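Local coordinates for cortical-lytic enzyme (Bacillus cereus, PDB 4S3J), which acts as an N-acetylglucosaminidase that degrades partially broken-down spore cortex peptidoglycan during germination, probably recognising its muramic acid delta-lactam residues, at residues 3-8 with 385-390; 364-369 with 390-395. All blocks are in the same frame, centred on the assembly; numbering follows the deposited sequence.

Contact 1: residues 3-8 with 385-390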
ATOM      1  N   ILE A   3      15.903 -14.292  -5.752  1.00 21.70           N
ATOM      2  CA  ILE A   3      15.130 -14.172  -4.502  1.00 18.18           C
ATOM      3  C   ILE A   3      13.800 -14.900  -4.516  1.00 15.85           C
ATOM      4  O   ILE A   3      13.059 -14.877  -5.498  1.00 15.08           O
ATOM      5  CB  ILE A   3      14.868 -12.670  -4.182  1.00 22.76           C
ATOM      6  CG1 ILE A   3      16.142 -12.000  -3.660  1.00 31.24           C
ATOM      7  CG2 ILE A   3      13.708 -12.474  -3.213  1.00 35.64           C
ATOM      8  CD1 ILE A   3      16.578 -12.439  -2.297  1.00 41.56           C
ATOM      9  N   GLN A   4      13.481 -15.498  -3.375  1.00 13.85           N
ATOM     10  CA  GLN A   4      12.164 -16.058  -3.143  1.00 11.63           C
ATOM     11  C   GLN A   4      11.748 -15.802  -1.699  1.00 11.60           C
ATOM     12  O   GLN A   4      12.575 -15.454  -0.845  1.00 12.38           O
ATOM     13  CB  GLN A   4      12.127 -17.538  -3.466  1.00 12.54           C
ATOM     14  CG  GLN A   4      12.778 -18.442  -2.447  1.00 13.41           C
ATOM     15  CD  GLN A   4      12.410 -19.871  -2.702  1.00 17.23           C
ATOM     16  OE1 GLN A   4      13.091 -20.579  -3.468  1.00 14.51           O
ATOM     17  NE2 GLN A   4      11.308 -20.304  -2.118  1.00 13.89           N
ATOM     18  N   ILE A   5      10.463 -16.005  -1.451  1.00 12.75           N
ATOM     19  CA  ILE A   5       9.918 -15.984  -0.102  1.00 11.18           C
ATOM     20  C   ILE A   5      10.038 -17.391   0.524  1.00 14.56           C
ATOM     21  O   ILE A   5       9.777 -18.404  -0.137  1.00 13.64           O
ATOM     22  CB  ILE A   5       8.449 -15.548  -0.131  1.00 12.11           C
ATOM     23  CG1 ILE A   5       8.338 -14.127  -0.675  1.00 15.83           C
ATOM     24  CG2 ILE A   5       7.844 -15.625   1.270  1.00 19.05           C
ATOM     25  CD1 ILE A   5       6.918 -13.739  -1.078  1.00 17.47           C
ATOM     26  N   VAL A   6      10.488 -17.455   1.774  1.00 12.99           N
ATOM     27  CA  VAL A   6      10.570 -18.700   2.546  1.00 12.70           C
ATOM     28  C   VAL A   6       9.870 -18.483   3.894  1.00 13.59           C
ATOM     29  O   VAL A   6      10.114 -17.471   4.562  1.00 16.81           O
ATOM     30  CB  VAL A   6      12.025 -19.143   2.786  1.00 13.85           C
ATOM     31  CG1 VAL A   6      12.080 -20.395   3.660  1.00 17.43           C
ATOM     32  CG2 VAL A   6      12.702 -19.419   1.463  1.00 13.16           C
ATOM     33  N   THR A   7       9.027 -19.428   4.299  1.00 12.59           N
ATOM     34  CA  THR A   7       8.387 -19.369   5.612  1.00 12.40           C
ATOM     35  C   THR A   7       9.229 -20.123   6.631  1.00 12.51           C
ATOM     36  O   THR A   7       9.617 -21.273   6.398  1.00 13.27           O
ATOM     37  CB  THR A   7       6.960 -19.969   5.566  1.00 16.46           C
ATOM     38  OG1 THR A   7       6.143 -19.198   4.689  1.00 21.28           O
ATOM     39  CG2 THR A   7       6.286 -19.947   6.923  1.00 18.58           C
ATOM     40  N   VAL A   8       9.522 -19.458   7.749  1.00 11.44           N
ATOM     41  CA  VAL A   8      10.331 -20.025   8.821  1.00 11.09           C
ATOM     42  C   VAL A   8       9.621 -21.232   9.455  1.00 12.61           C
ATOM     43  O   VAL A   8       8.412 -21.223   9.686  1.00 12.16           O
ATOM     44  CB  VAL A   8      10.625 -18.946   9.887  1.00 10.79           C
ATOM     45  CG1 VAL A   8      11.288 -19.533  11.134  1.00 11.45           C
ATOM     46  CG2 VAL A   8      11.504 -17.836   9.292  1.00 11.23           C
ATOM     47  N   GLU A 385       0.612  -7.402   7.796  1.00 11.12           N
ATOM     48  CA  GLU A 385       1.033  -7.597   6.414  1.00 10.37           C
ATOM     49  C   GLU A 385       2.423  -8.205   6.403  1.00 10.46           C
ATOM     50  O   GLU A 385       3.281  -7.789   7.193  1.00 11.69           O
ATOM     51  CB  GLU A 385       1.053  -6.275   5.661  1.00 14.97           C
ATOM     52  CG  GLU A 385      -0.282  -5.536   5.580  1.00 15.46           C
ATOM     53  CD  GLU A 385      -1.274  -6.232   4.657  1.00 16.01           C
ATOM     54  OE1 GLU A 385      -0.840  -6.884   3.672  1.00 20.35           O
ATOM     55  OE2 GLU A 385      -2.486  -6.151   4.935  1.00 17.59           O
ATOM     56  N   ASP A 386       2.677  -9.168   5.506  1.00 11.06           N
ATOM     57  CA  ASP A 386       4.036  -9.690   5.349  1.00 10.71           C
ATOM     58  C   ASP A 386       4.322 -10.021   3.886  1.00 11.47           C
ATOM     59  O   ASP A 386       3.506  -9.730   3.002  1.00 10.95           O
ATOM     60  CB  ASP A 386       4.316 -10.917   6.252  1.00 11.37           C
ATOM     61  CG  ASP A 386       3.596 -12.202   5.821  1.00 18.22           C
ATOM     62  OD1 ASP A 386       2.995 -12.275   4.729  1.00 18.99           O
ATOM     63  OD2 ASP A 386       3.673 -13.188   6.607  1.00 16.28           O
ATOM     64  N   ALA A 387       5.491 -10.615   3.624  1.00 11.17           N
ATOM     65  CA  ALA A 387       5.921 -10.823   2.247  1.00 11.70           C
ATOM     66  C   ALA A 387       4.943 -11.687   1.438  1.00 11.53           C
ATOM     67  O   ALA A 387       4.764 -11.471   0.222  1.00 13.51           O
ATOM     68  CB  ALA A 387       7.320 -11.433   2.219  1.00 13.66           C
ATOM     69  N   ARG A 388       4.322 -12.663   2.095  1.00 12.54           N
ATOM     70  CA  ARG A 388       3.390 -13.553   1.414  1.00 13.66           C
ATOM     71  C   ARG A 388       2.180 -12.790   0.888  1.00 16.66           C
ATOM     72  O   ARG A 388       1.794 -12.957  -0.281  1.00 14.59           O
ATOM     73  CB  ARG A 388       2.923 -14.677   2.346  1.00 13.04           C
ATOM     74  CG  ARG A 388       4.057 -15.641   2.725  1.00 12.45           C
ATOM     75  CD  ARG A 388       3.663 -16.591   3.834  1.00 12.49           C
ATOM     76  NE  ARG A 388       3.446 -15.905   5.112  1.00 11.82           N
ATOM     77  CZ  ARG A 388       3.269 -16.529   6.276  1.00 12.90           C
ATOM     78  NH1 ARG A 388       3.290 -17.854   6.329  1.00 16.09           N
ATOM     79  NH2 ARG A 388       3.077 -15.823   7.387  1.00 12.78           N
ATOM     80  N   SER A 389       1.552 -11.988   1.754  1.00 12.32           N
ATOM     81  CA  SER A 389       0.302 -11.336   1.363  1.00 13.46           C
ATOM     82  C   SER A 389       0.598 -10.193   0.393  1.00 14.07           C
ATOM     83  O   SER A 389      -0.168  -9.971  -0.544  1.00 15.57           O
ATOM     84  CB  SER A 389      -0.559 -10.875   2.602  1.00 17.25           C
ATOM     85  OG  SER A 389      -0.035  -9.952   3.612  1.00  9.87           O
ATOM     86  N   ILE A 390       1.719  -9.505   0.541  1.00 12.08           N
ATOM     87  CA  ILE A 390       2.071  -8.471  -0.444  1.00 13.13           C
ATOM     88  C   ILE A 390       2.338  -9.107  -1.822  1.00 13.72           C
ATOM     89  O   ILE A 390       1.922  -8.575  -2.854  1.00 15.26           O
ATOM     90  CB  ILE A 390       3.291  -7.633   0.006  1.00 16.45           C
ATOM     91  CG1 ILE A 390       2.887  -6.732   1.182  1.00 18.80           C
ATOM     92  CG2 ILE A 390       3.824  -6.763  -1.119  1.00 25.22           C
ATOM     93  CD1 ILE A 390       1.886  -5.602   0.802  1.00 20.77           C
TER
HETATM   94  O   HOH W   1       3.509 -20.087   4.552  1.00 19.44           O
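I5 on strand 3-7 passes the first turn of helix 387-400 at A387, with I5 CA and A387 CA 6.9 Å apart and no direct hydrogen bond across the gap. I5 packs with CD1 against the A387 carbonyl oxygen (I5 CD1 to A387 O 3.4 Å) and methyl (I5 CD1 to A387 CB 4.0 Å), while I5 CG2 rests 4.1 Å from the aliphatic R388 CG. T7 OG1 and R388 NH1 are 3.6 Å apart, too far to bond, and the two side chains cross at about a right angle; water 1 bridges them, 2.8 Å from T7 OG1 and taking a hydrogen bond from R388 NH1. A bend at chi3 (-67°) turns the R388 guanidinium back to D386, whose OD2 is gripped side-on by R388 NE and NH2 (R388 NH2 to D386 OD2 2.8 Å). The salt bridge holds the guanidinium in a plane with the water at its edge. D386 is also the helix N-cap and forms a capping box with S389 through weak bonds. The contact joins the first LysM unit to the family 18 glycosidase: L420 of helix 415-424 packs on both I5 and A387, A45 of strand 45-49 touches D386 and R388, and Y361 of strand 360-362 backs the capping turn.

Contact 2: residues 364-369 with 390-395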
ATOM      1  N   THR A 364      -7.509 -17.744   2.738  1.00 17.69           N
ATOM      2  CA  THR A 364      -8.681 -17.122   2.119  1.00 19.92           C
ATOM      3  C   THR A 364      -8.540 -15.599   2.089  1.00 23.56           C
ATOM      4  O   THR A 364      -8.686 -14.977   1.033  1.00 23.07           O
ATOM      5  CB  THR A 364      -9.970 -17.548   2.844  1.00 23.35           C
ATOM      6  OG1 THR A 364     -10.089 -18.973   2.740  1.00 25.99           O
ATOM      7  CG2 THR A 364     -11.207 -16.903   2.222  1.00 28.86           C
ATOM      8  N   ALA A 365      -8.265 -14.990   3.236  1.00 16.26           N
ATOM      9  CA  ALA A 365      -7.993 -13.566   3.286  1.00 16.04           C
ATOM     10  C   ALA A 365      -6.666 -13.198   2.643  1.00 14.04           C
ATOM     11  O   ALA A 365      -6.501 -12.061   2.200  1.00 16.83           O
ATOM     12  CB  ALA A 365      -8.007 -13.083   4.737  1.00 18.00           C
ATOM     13  N   GLN A 366      -5.733 -14.152   2.613  1.00 14.91           N
ATOM     14  CA  GLN A 366      -4.315 -13.935   2.295  1.00 15.63           C
ATOM     15  C   GLN A 366      -3.728 -12.899   3.252  1.00 13.70           C
ATOM     16  O   GLN A 366      -3.493 -11.750   2.886  1.00 14.27           O
ATOM     17  CB  GLN A 366      -4.113 -13.532   0.815  1.00 16.27           C
ATOM     18  CG  GLN A 366      -4.371 -14.680  -0.185  1.00 16.28           C
ATOM     19  CD  GLN A 366      -3.266 -15.720  -0.194  1.00 14.49           C
ATOM     20  OE1 GLN A 366      -2.080 -15.385  -0.182  1.00 16.31           O
ATOM     21  NE2 GLN A 366      -3.649 -16.988  -0.242  1.00 21.43           N
ATOM     22  N   ALA A 367      -3.551 -13.321   4.507  1.00 12.16           N
ATOM     23  CA  ALA A 367      -3.002 -12.461   5.546  1.00 10.49           C
ATOM     24  C   ALA A 367      -2.469 -13.252   6.736  1.00 10.85           C
ATOM     25  O   ALA A 367      -3.062 -14.277   7.122  1.00 13.11           O
ATOM     26  CB  ALA A 367      -4.042 -11.493   6.029  1.00 14.63           C
ATOM     27  N   PRO A 368      -1.355 -12.782   7.312  1.00 11.03           N
ATOM     28  CA  PRO A 368      -0.805 -13.402   8.521  1.00 10.12           C
ATOM     29  C   PRO A 368      -1.495 -12.894   9.775  1.00 11.47           C
ATOM     30  O   PRO A 368      -1.981 -11.760   9.811  1.00 10.50           O
ATOM     31  CB  PRO A 368       0.653 -12.969   8.494  1.00 10.21           C
ATOM     32  CG  PRO A 368       0.592 -11.595   7.852  1.00 11.55           C
ATOM     33  CD  PRO A 368      -0.474 -11.709   6.797  1.00 14.56           C
ATOM     34  N   HIS A 369      -1.495 -13.716  10.813  1.00 11.70           N
ATOM     35  CA  HIS A 369      -2.158 -13.394  12.070  1.00 10.19           C
ATOM     36  C   HIS A 369      -1.699 -14.306  13.186  1.00 11.62           C
ATOM     37  O   HIS A 369      -1.141 -15.360  12.949  1.00 11.03           O
ATOM     38  CB  HIS A 369      -3.669 -13.500  11.909  1.00 10.75           C
ATOM     39  CG  HIS A 369      -4.147 -14.871  11.557  1.00 14.63           C
ATOM     40  ND1 HIS A 369      -4.789 -15.690  12.467  1.00 13.90           N
ATOM     41  CD2 HIS A 369      -4.058 -15.581  10.405  1.00 16.03           C
ATOM     42  CE1 HIS A 369      -5.085 -16.838  11.884  1.00 20.34           C
ATOM     43  NE2 HIS A 369      -4.664 -16.796  10.633  1.00 16.30           N
ATOM     44  N   ILE A 390       1.719  -9.505   0.541  1.00 12.08           N
ATOM     45  CA  ILE A 390       2.071  -8.471  -0.444  1.00 13.13           C
ATOM     46  C   ILE A 390       2.338  -9.107  -1.822  1.00 13.72           C
ATOM     47  O   ILE A 390       1.922  -8.575  -2.854  1.00 15.26           O
ATOM     48  CB  ILE A 390       3.291  -7.633   0.006  1.00 16.45           C
ATOM     49  CG1 ILE A 390       2.887  -6.732   1.182  1.00 18.80           C
ATOM     50  CG2 ILE A 390       3.824  -6.763  -1.119  1.00 25.22           C
ATOM     51  CD1 ILE A 390       1.886  -5.602   0.802  1.00 20.77           C
ATOM     52  N   GLN A 391       2.992 -10.266  -1.863  1.00 12.22           N
ATOM     53  CA  GLN A 391       3.156 -10.956  -3.146  1.00 11.62           C
ATOM     54  C   GLN A 391       1.801 -11.326  -3.758  1.00 12.51           C
ATOM     55  O   GLN A 391       1.610 -11.175  -4.971  1.00 14.64           O
ATOM     56  CB  GLN A 391       4.046 -12.193  -2.987  1.00 12.51           C
ATOM     57  CG  GLN A 391       4.398 -12.884  -4.308  1.00 12.22           C
ATOM     58  CD  GLN A 391       5.167 -11.991  -5.263  1.00 15.96           C
ATOM     59  OE1 GLN A 391       6.304 -11.600  -4.994  1.00 15.51           O
ATOM     60  NE2 GLN A 391       4.532 -11.630  -6.380  1.00 15.39           N
ATOM     61  N   SER A 392       0.845 -11.766  -2.945  1.00 13.99           N
ATOM     62  CA  SER A 392      -0.500 -12.031  -3.450  1.00 16.47           C
ATOM     63  C   SER A 392      -1.137 -10.785  -4.034  1.00 15.57           C
ATOM     64  O   SER A 392      -1.810 -10.860  -5.061  1.00 14.78           O
ATOM     65  CB  SER A 392      -1.388 -12.591  -2.359  1.00 14.90           C
ATOM     66  OG  SER A 392      -0.870 -13.856  -1.945  1.00 16.45           O
ATOM     67  N   LYS A 393      -0.933  -9.652  -3.384  1.00 13.50           N
ATOM     68  CA  LYS A 393      -1.467  -8.387  -3.880  1.00 11.86           C
ATOM     69  C   LYS A 393      -0.801  -7.947  -5.182  1.00 15.93           C
ATOM     70  O   LYS A 393      -1.487  -7.490  -6.104  1.00 16.62           O
ATOM     71  CB  LYS A 393      -1.310  -7.310  -2.815  1.00 14.65           C
ATOM     72  CG  LYS A 393      -2.260  -7.466  -1.625  1.00 15.47           C
ATOM     73  CD  LYS A 393      -3.685  -7.138  -2.026  1.00 14.49           C
ATOM     74  CE  LYS A 393      -4.696  -7.348  -0.893  1.00 15.74           C
ATOM     75  NZ  LYS A 393      -4.477  -6.479   0.294  1.00 17.09           N
ATOM     76  N   PHE A 394       0.518  -8.121  -5.290  1.00 14.31           N
ATOM     77  CA  PHE A 394       1.225  -7.816  -6.538  1.00 15.32           C
ATOM     78  C   PHE A 394       0.669  -8.689  -7.677  1.00 18.29           C
ATOM     79  O   PHE A 394       0.465  -8.196  -8.794  1.00 16.65           O
ATOM     80  CB  PHE A 394       2.731  -8.059  -6.401  1.00 15.68           C
ATOM     81  CG  PHE A 394       3.472  -7.051  -5.528  1.00 13.99           C
ATOM     82  CD1 PHE A 394       2.916  -5.821  -5.144  1.00 14.57           C
ATOM     83  CD2 PHE A 394       4.745  -7.377  -5.046  1.00 17.22           C
ATOM     84  CE1 PHE A 394       3.636  -4.922  -4.370  1.00 13.67           C
ATOM     85  CE2 PHE A 394       5.452  -6.492  -4.264  1.00 17.55           C
ATOM     86  CZ  PHE A 394       4.886  -5.253  -3.911  1.00 15.42           C
ATOM     87  N   ASN A 395       0.446  -9.978  -7.417  1.00 16.42           N
ATOM     88  CA  ASN A 395      -0.097 -10.883  -8.442  1.00 17.42           C
ATOM     89  C   ASN A 395      -1.526 -10.475  -8.843  1.00 17.67           C
ATOM     90  O   ASN A 395      -1.909 -10.573 -10.014  1.00 18.53           O
ATOM     91  CB  ASN A 395      -0.064 -12.323  -7.957  1.00 17.74           C
ATOM     92  CG  ASN A 395       1.352 -12.877  -7.877  1.00 20.57           C
ATOM     93  OD1 ASN A 395       2.323 -12.228  -8.302  1.00 16.55           O
ATOM     94  ND2 ASN A 395       1.479 -14.061  -7.309  1.00 17.09           N
TER
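A single side-chain hydrogen bond, from S392 on helix 387-400 to Q366 in the turn leading into strand 367-373, makes this partly buried polar contact inside the family 18 glycosidase region, away from the annotated proton donor. S392 OG gives its hydrogen to Q366 OE1 at 2.6 Å. The hydroxyl reaches the amide oxygen from above the carbonyl plane, 43° out of it, rather than on a lone pair, and the C=O...OG angle is 126°. R388 O, one turn back on the helix, also lies within hydrogen-bond range of S392 OG and would compete for the same hydrogen. Q366 folds at chi2 (-74°), which brings the amide round to the helix instead of letting the chain run straight out. Its backbone has the positive phi of a G1 beta bulge, in which Q366 and A367 together face D362 where the antiparallel strands 360-362 and 367-373 meet. This hairpin belongs to the excursion between strands 318-330 and 404-408 of the TIM barrel, consistent with the small alpha+beta insertion found between the seventh and eighth barrel strands of many family 18 enzymes, and helix 387-400 returns the chain to the barrel. Q366 OE1 has a second bond with Y361 OH, and Q366 NE2 goes to F363 O within the turn. R65 of helix 63-70, in the second LysM unit, bonds S392 OG through NH1 and packs against Q366.

How the contacts relate
Helix 387-400 serves both contacts, its first turn in contact 1 and its next in contact 2; I390 belongs to both segments but touches across neither. Both are partly buried, contact 2 being nearer the centre of the chain (about 12 Å against 16 Å, from contact centres). Contact 1 is an interdomain seam, mixing apolar packing with a water bridge, whereas contact 2 ties parts of the glycosidase by one direct bond without apolar packing. The two adjoin: I5 CD1 lies 3.8 Å from Q391 CB, and D386 OD2 3.6 Å from P368 CB. Y361 packs beside both. R65 of the second LysM unit bonds S392 OG and, weakly, R388 O, so both contacts lie against the LysM units.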